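Long-range contact in periplasmic cell division protein (SufI) (Aquifex aeolicus, PDB 6SYY), which is a laccase-like multicopper oxidase with a methionine-rich loop that binds copper and probably couples substrate oxidation to the reduction of oxygen: residues Gly255-Arg267 / Lys288-Arg300. Numbering follows the deposited sequence.
Sequences GSNARPYRLALLR and KEVNEILVAPGER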
ATOM      1  N   GLY A 255      -0.846   5.196   3.244  1.00 27.95           N
ATOM      2  CA  GLY A 255       0.081   4.757   4.265  1.00 18.95           C
ATOM      3  C   GLY A 255      -0.440   5.036   5.656  1.00 22.43           C
ATOM      4  O   GLY A 255       0.336   5.150   6.607  1.00 28.73           O
ATOM      5  N   SER A 256      -1.758   5.158   5.787  1.00 18.02           N
ATOM      6  CA  SER A 256      -2.357   5.361   7.093  1.00 22.40           C
ATOM      7  C   SER A 256      -2.478   4.034   7.829  1.00 22.95           C
ATOM      8  O   SER A 256      -2.418   2.953   7.236  1.00 29.27           O
ATOM      9  CB  SER A 256      -3.730   6.014   6.964  1.00 18.99           C
ATOM     10  OG  SER A 256      -3.634   7.216   6.220  1.00 28.31           O
ATOM     11  N   ASN A 257      -2.646   4.126   9.147  1.00 27.63           N
ATOM     12  CA  ASN A 257      -2.794   2.915   9.940  1.00 28.62           C
ATOM     13  C   ASN A 257      -4.164   2.279   9.770  1.00 29.42           C
ATOM     14  O   ASN A 257      -4.279   1.051   9.834  1.00 22.93           O
ATOM     15  CB  ASN A 257      -2.544   3.212  11.419  1.00 20.27           C
ATOM     16  CG  ASN A 257      -1.071   3.357  11.746  1.00 29.32           C
ATOM     17  OD1 ASN A 257      -0.311   3.976  11.000  1.00 29.38           O
ATOM     18  ND2 ASN A 257      -0.658   2.774  12.862  1.00 21.65           N
ATOM     19  N   ALA A 258      -5.206   3.079   9.542  1.00 22.15           N
ATOM     20  CA  ALA A 258      -6.552   2.521   9.554  1.00 19.59           C
ATOM     21  C   ALA A 258      -7.525   3.296   8.681  1.00 32.90           C
ATOM     22  O   ALA A 258      -8.531   2.739   8.229  1.00 28.22           O
ATOM     23  CB  ALA A 258      -7.080   2.467  10.989  1.00 26.59           C
ATOM     24  N   ARG A 259      -7.244   4.571   8.440  1.00 19.35           N
ATOM     25  CA  ARG A 259      -8.215   5.441   7.786  1.00 29.25           C
ATOM     26  C   ARG A 259      -8.283   5.157   6.291  1.00 21.39           C
ATOM     27  O   ARG A 259      -7.260   5.263   5.602  1.00 20.98           O
ATOM     28  CB  ARG A 259      -7.855   6.900   8.007  1.00 34.48           C
ATOM     29  CG  ARG A 259      -8.733   7.847   7.226  1.00 21.12           C
ATOM     30  CD  ARG A 259      -8.260   9.275   7.351  1.00 24.86           C
ATOM     31  NE  ARG A 259      -8.299   9.766   8.725  1.00 25.30           N
ATOM     32  CZ  ARG A 259      -9.377  10.287   9.299  1.00 40.52           C
ATOM     33  NH1 ARG A 259     -10.508  10.369   8.617  1.00 29.39           N
ATOM     34  NH2 ARG A 259      -9.330  10.720  10.553  1.00 29.01           N
ATOM     35  N   PRO A 260      -9.448   4.805   5.751  1.00 22.30           N
ATOM     36  CA  PRO A 260      -9.622   4.779   4.298  1.00 19.28           C
ATOM     37  C   PRO A 260     -10.038   6.148   3.779  1.00 19.45           C
ATOM     38  O   PRO A 260     -10.592   6.978   4.503  1.00 28.65           O
ATOM     39  CB  PRO A 260     -10.749   3.757   4.106  1.00 36.16           C
ATOM     40  CG  PRO A 260     -11.603   3.954   5.317  1.00 25.07           C
ATOM     41  CD  PRO A 260     -10.654   4.330   6.452  1.00 29.24           C
ATOM     42  N   TYR A 261      -9.766   6.369   2.498  1.00 21.71           N
ATOM     43  CA  TYR A 261     -10.088   7.630   1.846  1.00 19.24           C
ATOM     44  C   TYR A 261     -11.017   7.399   0.666  1.00 44.02           C
ATOM     45  O   TYR A 261     -10.898   6.399  -0.049  1.00 38.03           O
ATOM     46  CB  TYR A 261      -8.826   8.349   1.361  1.00 18.39           C
ATOM     47  CG  TYR A 261      -7.859   8.639   2.472  1.00 22.11           C
ATOM     48  CD1 TYR A 261      -6.922   7.690   2.865  1.00 30.21           C
ATOM     49  CD2 TYR A 261      -7.886   9.851   3.137  1.00 18.58           C
ATOM     50  CE1 TYR A 261      -6.037   7.942   3.883  1.00 26.59           C
ATOM     51  CE2 TYR A 261      -7.002  10.114   4.160  1.00 23.71           C
ATOM     52  CZ  TYR A 261      -6.084   9.155   4.530  1.00 19.88           C
ATOM     53  OH  TYR A 261      -5.205   9.411   5.552  1.00 33.50           O
ATOM     54  N   ARG A 262     -11.939   8.335   0.470  1.00 29.45           N
ATOM     55  CA  ARG A 262     -12.772   8.400  -0.727  1.00 26.27           C
ATOM     56  C   ARG A 262     -12.402   9.715  -1.407  1.00 24.66           C
ATOM     57  O   ARG A 262     -12.856  10.784  -0.991  1.00 29.58           O
ATOM     58  CB  ARG A 262     -14.258   8.319  -0.375  1.00 23.16           C
ATOM     59  CG  ARG A 262     -15.182   8.210  -1.579  1.00 27.00           C
ATOM     60  CD  ARG A 262     -16.651   8.058  -1.179  1.00 39.92           C
ATOM     61  NE  ARG A 262     -16.936   6.788  -0.510  1.00 79.86           N
ATOM     62  CZ  ARG A 262     -17.221   5.651  -1.142  1.00 76.86           C
ATOM     63  NH1 ARG A 262     -17.252   5.609  -2.466  1.00 66.60           N
ATOM     64  NH2 ARG A 262     -17.472   4.548  -0.446  1.00 67.06           N
ATOM     65  N   LEU A 263     -11.565   9.639  -2.442  1.00 24.22           N
ATOM     66  CA  LEU A 263     -10.908  10.811  -3.011  1.00 20.04           C
ATOM     67  C   LEU A 263     -11.600  11.271  -4.286  1.00 30.61           C
ATOM     68  O   LEU A 263     -11.884  10.459  -5.172  1.00 26.60           O
ATOM     69  CB  LEU A 263      -9.443  10.508  -3.312  1.00 19.33           C
ATOM     70  CG  LEU A 263      -8.630   9.987  -2.133  1.00 30.93           C
ATOM     71  CD1 LEU A 263      -7.246   9.631  -2.607  1.00 23.53           C
ATOM     72  CD2 LEU A 263      -8.576  11.024  -1.021  1.00 21.36           C
ATOM     73  N   ALA A 264     -11.845  12.578  -4.384  1.00 31.76           N
ATOM     74  CA  ALA A 264     -12.353  13.203  -5.597  1.00 22.12           C
ATOM     75  C   ALA A 264     -11.541  14.458  -5.886  1.00 45.84           C
ATOM     76  O   ALA A 264     -10.809  14.958  -5.029  1.00 34.92           O
ATOM     77  CB  ALA A 264     -13.845  13.553  -5.483  1.00 23.86           C
ATOM     78  N   LEU A 265     -11.669  14.958  -7.114  1.00 30.66           N
ATOM     79  CA  LEU A 265     -11.019  16.192  -7.545  1.00 31.30           C
ATOM     80  C   LEU A 265     -12.104  17.225  -7.814  1.00 23.59           C
ATOM     81  O   LEU A 265     -12.885  17.083  -8.760  1.00 40.40           O
ATOM     82  CB  LEU A 265     -10.157  15.956  -8.782  1.00 24.81           C
ATOM     83  CG  LEU A 265      -8.903  15.127  -8.504  1.00 36.06           C
ATOM     84  CD1 LEU A 265      -8.251  14.658  -9.794  1.00 23.56           C
ATOM     85  CD2 LEU A 265      -7.923  15.937  -7.669  1.00 33.48           C
ATOM     86  N   LEU A 266     -12.160  18.253  -6.978  1.00 32.06           N
ATOM     87  CA  LEU A 266     -13.181  19.284  -7.078  1.00 39.77           C
ATOM     88  C   LEU A 266     -12.602  20.492  -7.801  1.00 47.45           C
ATOM     89  O   LEU A 266     -11.569  21.033  -7.393  1.00 32.99           O
ATOM     90  CB  LEU A 266     -13.698  19.677  -5.695  1.00 26.83           C
ATOM     91  CG  LEU A 266     -14.217  18.506  -4.865  1.00 34.79           C
ATOM     92  CD1 LEU A 266     -14.863  19.003  -3.583  1.00 28.04           C
ATOM     93  CD2 LEU A 266     -15.197  17.679  -5.682  1.00 33.52           C
ATOM     94  N   ARG A 267     -13.259  20.894  -8.882  1.00 27.17           N
ATOM     95  CA  ARG A 267     -12.930  22.097  -9.637  1.00 27.74           C
ATOM     96  C   ARG A 267     -14.152  23.000  -9.516  1.00 48.67           C
ATOM     97  O   ARG A 267     -15.081  22.913 -10.324  1.00 46.99           O
ATOM     98  CB  ARG A 267     -12.592  21.763 -11.087  1.00 31.37           C
ATOM     99  CG  ARG A 267     -12.361  22.967 -11.983  1.00 31.77           C
ATOM    100  CD  ARG A 267     -12.045  22.526 -13.406  1.00 41.14           C
ATOM    101  NE  ARG A 267     -11.755  23.649 -14.291  1.00 64.27           N
ATOM    102  CZ  ARG A 267     -12.480  23.968 -15.357  1.00 48.56           C
ATOM    103  NH1 ARG A 267     -13.540  23.239 -15.679  1.00 61.75           N
ATOM    104  NH2 ARG A 267     -12.141  25.009 -16.107  1.00 41.11           N
ATOM    105  N   LYS A 288      -9.660   3.444 -16.803  1.00 26.63           N
ATOM    106  CA  LYS A 288     -11.035   3.421 -16.309  1.00 35.37           C
ATOM    107  C   LYS A 288     -11.383   4.817 -15.813  1.00 29.78           C
ATOM    108  O   LYS A 288     -10.850   5.266 -14.791  1.00 26.19           O
ATOM    109  CB  LYS A 288     -11.206   2.389 -15.192  1.00 21.68           C
ATOM    110  CG  LYS A 288     -10.598   1.027 -15.489  1.00 28.37           C
ATOM    111  CD  LYS A 288     -11.242   0.352 -16.689  1.00 28.75           C
ATOM    112  CE  LYS A 288     -10.538  -0.959 -17.020  1.00 31.03           C
ATOM    113  NZ  LYS A 288     -11.234  -1.728 -18.096  1.00 44.40           N
ATOM    114  N   GLU A 289     -12.272   5.501 -16.531  1.00 38.73           N
ATOM    115  CA  GLU A 289     -12.654   6.859 -16.166  1.00 38.00           C
ATOM    116  C   GLU A 289     -13.590   6.835 -14.962  1.00 32.42           C
ATOM    117  O   GLU A 289     -14.580   6.097 -14.944  1.00 34.17           O
ATOM    118  CB  GLU A 289     -13.322   7.571 -17.343  1.00 33.83           C
ATOM    119  CG  GLU A 289     -13.703   9.009 -17.031  1.00 31.18           C
ATOM    120  CD  GLU A 289     -14.225   9.769 -18.235  1.00 56.07           C
ATOM    121  OE1 GLU A 289     -14.023   9.312 -19.380  1.00 48.14           O
ATOM    122  OE2 GLU A 289     -14.839  10.834 -18.029  1.00 41.53           O
ATOM    123  N   VAL A 290     -13.263   7.633 -13.948  1.00 30.39           N
ATOM    124  CA  VAL A 290     -14.040   7.720 -12.720  1.00 26.18           C
ATOM    125  C   VAL A 290     -14.097   9.181 -12.300  1.00 36.42           C
ATOM    126  O   VAL A 290     -13.452  10.048 -12.892  1.00 27.06           O
ATOM    127  CB  VAL A 290     -13.439   6.874 -11.578  1.00 26.21           C
ATOM    128  CG1 VAL A 290     -13.385   5.406 -11.963  1.00 24.96           C
ATOM    129  CG2 VAL A 290     -12.054   7.397 -11.202  1.00 27.59           C
ATOM    130  N   ASN A 291     -14.887   9.447 -11.259  1.00 22.95           N
ATOM    131  CA  ASN A 291     -14.861  10.739 -10.587  1.00 25.37           C
ATOM    132  C   ASN A 291     -14.608  10.596  -9.091  1.00 22.19           C
ATOM    133  O   ASN A 291     -14.692  11.590  -8.360  1.00 36.82           O
ATOM    134  CB  ASN A 291     -16.155  11.523 -10.853  1.00 24.30           C
ATOM    135  CG  ASN A 291     -17.409  10.731 -10.524  1.00 43.92           C
ATOM    136  OD1 ASN A 291     -17.484  10.052  -9.502  1.00 37.65           O
ATOM    137  ND2 ASN A 291     -18.406  10.821 -11.396  1.00 48.81           N
ATOM    138  N   GLU A 292     -14.296   9.388  -8.619  1.00 26.63           N
ATOM    139  CA  GLU A 292     -13.860   9.174  -7.245  1.00 34.50           C
ATOM    140  C   GLU A 292     -13.218   7.798  -7.140  1.00 25.35           C
ATOM    141  O   GLU A 292     -13.484   6.903  -7.947  1.00 35.55           O
ATOM    142  CB  GLU A 292     -15.016   9.294  -6.243  1.00 31.50           C
ATOM    143  CG  GLU A 292     -16.116   8.274  -6.429  1.00 41.33           C
ATOM    144  CD  GLU A 292     -17.018   8.178  -5.218  1.00 47.16           C
ATOM    145  OE1 GLU A 292     -16.829   7.242  -4.415  1.00 57.57           O
ATOM    146  OE2 GLU A 292     -17.906   9.042  -5.062  1.00 57.54           O
ATOM    147  N   ILE A 293     -12.365   7.643  -6.129  1.00 36.22           N
ATOM    148  CA  ILE A 293     -11.721   6.368  -5.835  1.00 27.53           C
ATOM    149  C   ILE A 293     -11.693   6.160  -4.328  1.00 27.35           C
ATOM    150  O   ILE A 293     -11.463   7.098  -3.555  1.00 23.05           O
ATOM    151  CB  ILE A 293     -10.294   6.283  -6.412  1.00 26.76           C
ATOM    152  CG1 ILE A 293      -9.451   7.478  -5.957  1.00 23.85           C
ATOM    153  CG2 ILE A 293     -10.332   6.177  -7.926  1.00 25.35           C
ATOM    154  CD1 ILE A 293      -7.982   7.310  -6.248  1.00 23.40           C
ATOM    155  N   LEU A 294     -11.936   4.921  -3.916  1.00 28.64           N
ATOM    156  CA  LEU A 294     -11.855   4.505  -2.524  1.00 24.18           C
ATOM    157  C   LEU A 294     -10.549   3.744  -2.350  1.00 24.69           C
ATOM    158  O   LEU A 294     -10.291   2.782  -3.080  1.00 36.13           O
ATOM    159  CB  LEU A 294     -13.051   3.629  -2.156  1.00 24.87           C
ATOM    160  CG  LEU A 294     -13.301   3.246  -0.699  1.00 29.75           C
ATOM    161  CD1 LEU A 294     -13.584   4.484   0.128  1.00 27.64           C
ATOM    162  CD2 LEU A 294     -14.468   2.276  -0.623  1.00 34.31           C
ATOM    163  N   VAL A 295      -9.723   4.180  -1.405  1.00 20.91           N
ATOM    164  CA  VAL A 295      -8.409   3.585  -1.199  1.00 35.44           C
ATOM    165  C   VAL A 295      -8.211   3.337   0.292  1.00 30.69           C
ATOM    166  O   VAL A 295      -8.248   4.273   1.100  1.00 20.92           O
ATOM    167  CB  VAL A 295      -7.284   4.459  -1.781  1.00 39.21           C
ATOM    168  CG1 VAL A 295      -7.518   5.930  -1.468  1.00 42.65           C
ATOM    169  CG2 VAL A 295      -5.924   3.987  -1.286  1.00 36.95           C
ATOM    170  N   ALA A 296      -8.022   2.092   0.650  1.00 23.59           N
ATOM    171  CA  ALA A 296      -7.819   1.664   2.020  1.00 34.73           C
ATOM    172  C   ALA A 296      -6.333   1.547   2.323  1.00 23.29           C
ATOM    173  O   ALA A 296      -5.499   1.546   1.412  1.00 26.37           O
ATOM    174  CB  ALA A 296      -8.510   0.316   2.256  1.00 21.91           C
ATOM    175  N   PRO A 297      -5.960   1.478   3.600  1.00 21.81           N
ATOM    176  CA  PRO A 297      -4.559   1.208   3.944  1.00 22.04           C
ATOM    177  C   PRO A 297      -4.048  -0.048   3.256  1.00 32.82           C
ATOM    178  O   PRO A 297      -4.699  -1.093   3.264  1.00 25.84           O
ATOM    179  CB  PRO A 297      -4.605   1.038   5.464  1.00 34.93           C
ATOM    180  CG  PRO A 297      -5.753   1.865   5.892  1.00 23.43           C
ATOM    181  CD  PRO A 297      -6.764   1.816   4.787  1.00 22.84           C
ATOM    182  N   GLY A 298      -2.865   0.059   2.653  1.00 24.79           N
ATOM    183  CA  GLY A 298      -2.287  -1.028   1.896  1.00 35.19           C
ATOM    184  C   GLY A 298      -2.634  -1.029   0.421  1.00 34.25           C
ATOM    185  O   GLY A 298      -1.929  -1.669  -0.368  1.00 33.27           O
ATOM    186  N   GLU A 299      -3.698  -0.341   0.024  1.00 32.85           N
ATOM    187  CA  GLU A 299      -4.009  -0.199  -1.388  1.00 28.19           C
ATOM    188  C   GLU A 299      -3.122   0.864  -2.026  1.00 20.98           C
ATOM    189  O   GLU A 299      -2.643   1.792  -1.364  1.00 22.97           O
ATOM    190  CB  GLU A 299      -5.480   0.167  -1.589  1.00 29.25           C
ATOM    191  CG  GLU A 299      -6.456  -0.979  -1.358  1.00 27.59           C
ATOM    192  CD  GLU A 299      -7.868  -0.641  -1.813  1.00 63.83           C
ATOM    193  OE1 GLU A 299      -8.399   0.411  -1.395  1.00 23.67           O
ATOM    194  OE2 GLU A 299      -8.445  -1.422  -2.601  1.00 38.34           O
ATOM    195  N   ARG A 300      -2.894   0.708  -3.328  1.00 19.70           N
ATOM    196  CA  ARG A 300      -2.230   1.720  -4.138  1.00 33.57           C
ATOM    197  C   ARG A 300      -3.016   1.872  -5.430  1.00 30.35           C
ATOM    198  O   ARG A 300      -3.290   0.880  -6.111  1.00 38.82           O
ATOM    199  CB  ARG A 300      -0.767   1.353  -4.433  1.00 35.68           C
ATOM    200  CG  ARG A 300       0.169   1.423  -3.225  1.00 23.30           C
ATOM    201  CD  ARG A 300       0.349   0.060  -2.592  1.00 21.45           C
ATOM    202  NE  ARG A 300       0.946  -0.884  -3.533  1.00 25.95           N
ATOM    203  CZ  ARG A 300       0.978  -2.199  -3.348  1.00 31.16           C
ATOM    204  NH1 ARG A 300       0.436  -2.729  -2.258  1.00 25.50           N
ATOM    205  NH2 ARG A 300       1.542  -2.987  -4.258  1.00 25.48           N
TER
HETATM  206  O   HOH W   1     -13.355  13.980  -9.128  1.00 31.16           O
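The Arg262 guanidinium meets Glu292 at its edge and Leu294 over one face, where Leu294 CD1 sits 3.8 Å above the plane, offset toward the rim. At that edge Arg262 NH1 donates to Glu292 OE1 at 2.6 Å, a salt bridge lying in the guanidinium plane but with the carboxylate plane turned 61° from it. Arg262 runs CG anti to the backbone N (chi1 -173°) and bends at chi3, which brings NH1 back to the carboxylate; Glu292 OE2 has a second partner in Arg271. A methionine in place of Arg262 would probably leave Glu292 OE1 without its charged mate and Leu294 without a flat group to lie against. On the other face of the sheet, the Tyr261 ring carries Arg259 CG over one side, 4.0 Å above its plane, and Ser256 OG in plane at its edge, hydrogen-bonded to Tyr261 OH (2.8 Å).

Strands 261-267 and 293-295 pair antiparallel, with short axes 148° apart, inside a cupredoxin-type beta domain of the multicopper oxidase. Tyr261 and Val295 exchange two backbone bonds, as do Leu263 and Ile293; Arg262 with Leu294 is the non-hydrogen-bonded pair between them. Leu263 packs CB on CG1 of its partner Ile293, and its CD1 reaches diagonally to Val295 CG1 at 3.9 Å, on the face that Tyr261 shares. Beyond the strands, the type II turn Ala296-Glu299 is closed by the backbone bond from Glu299 N to Ala296 O, and Glu299 OE1 also accepts from Ala296 N through its anti lone pair. Pro297 presses CB on Ser256 O (3.4 Å) and CG on Ala258 C (3.6 Å). The side chain of Pro297 also lies about 4 Å from that of His510, a copper ligand.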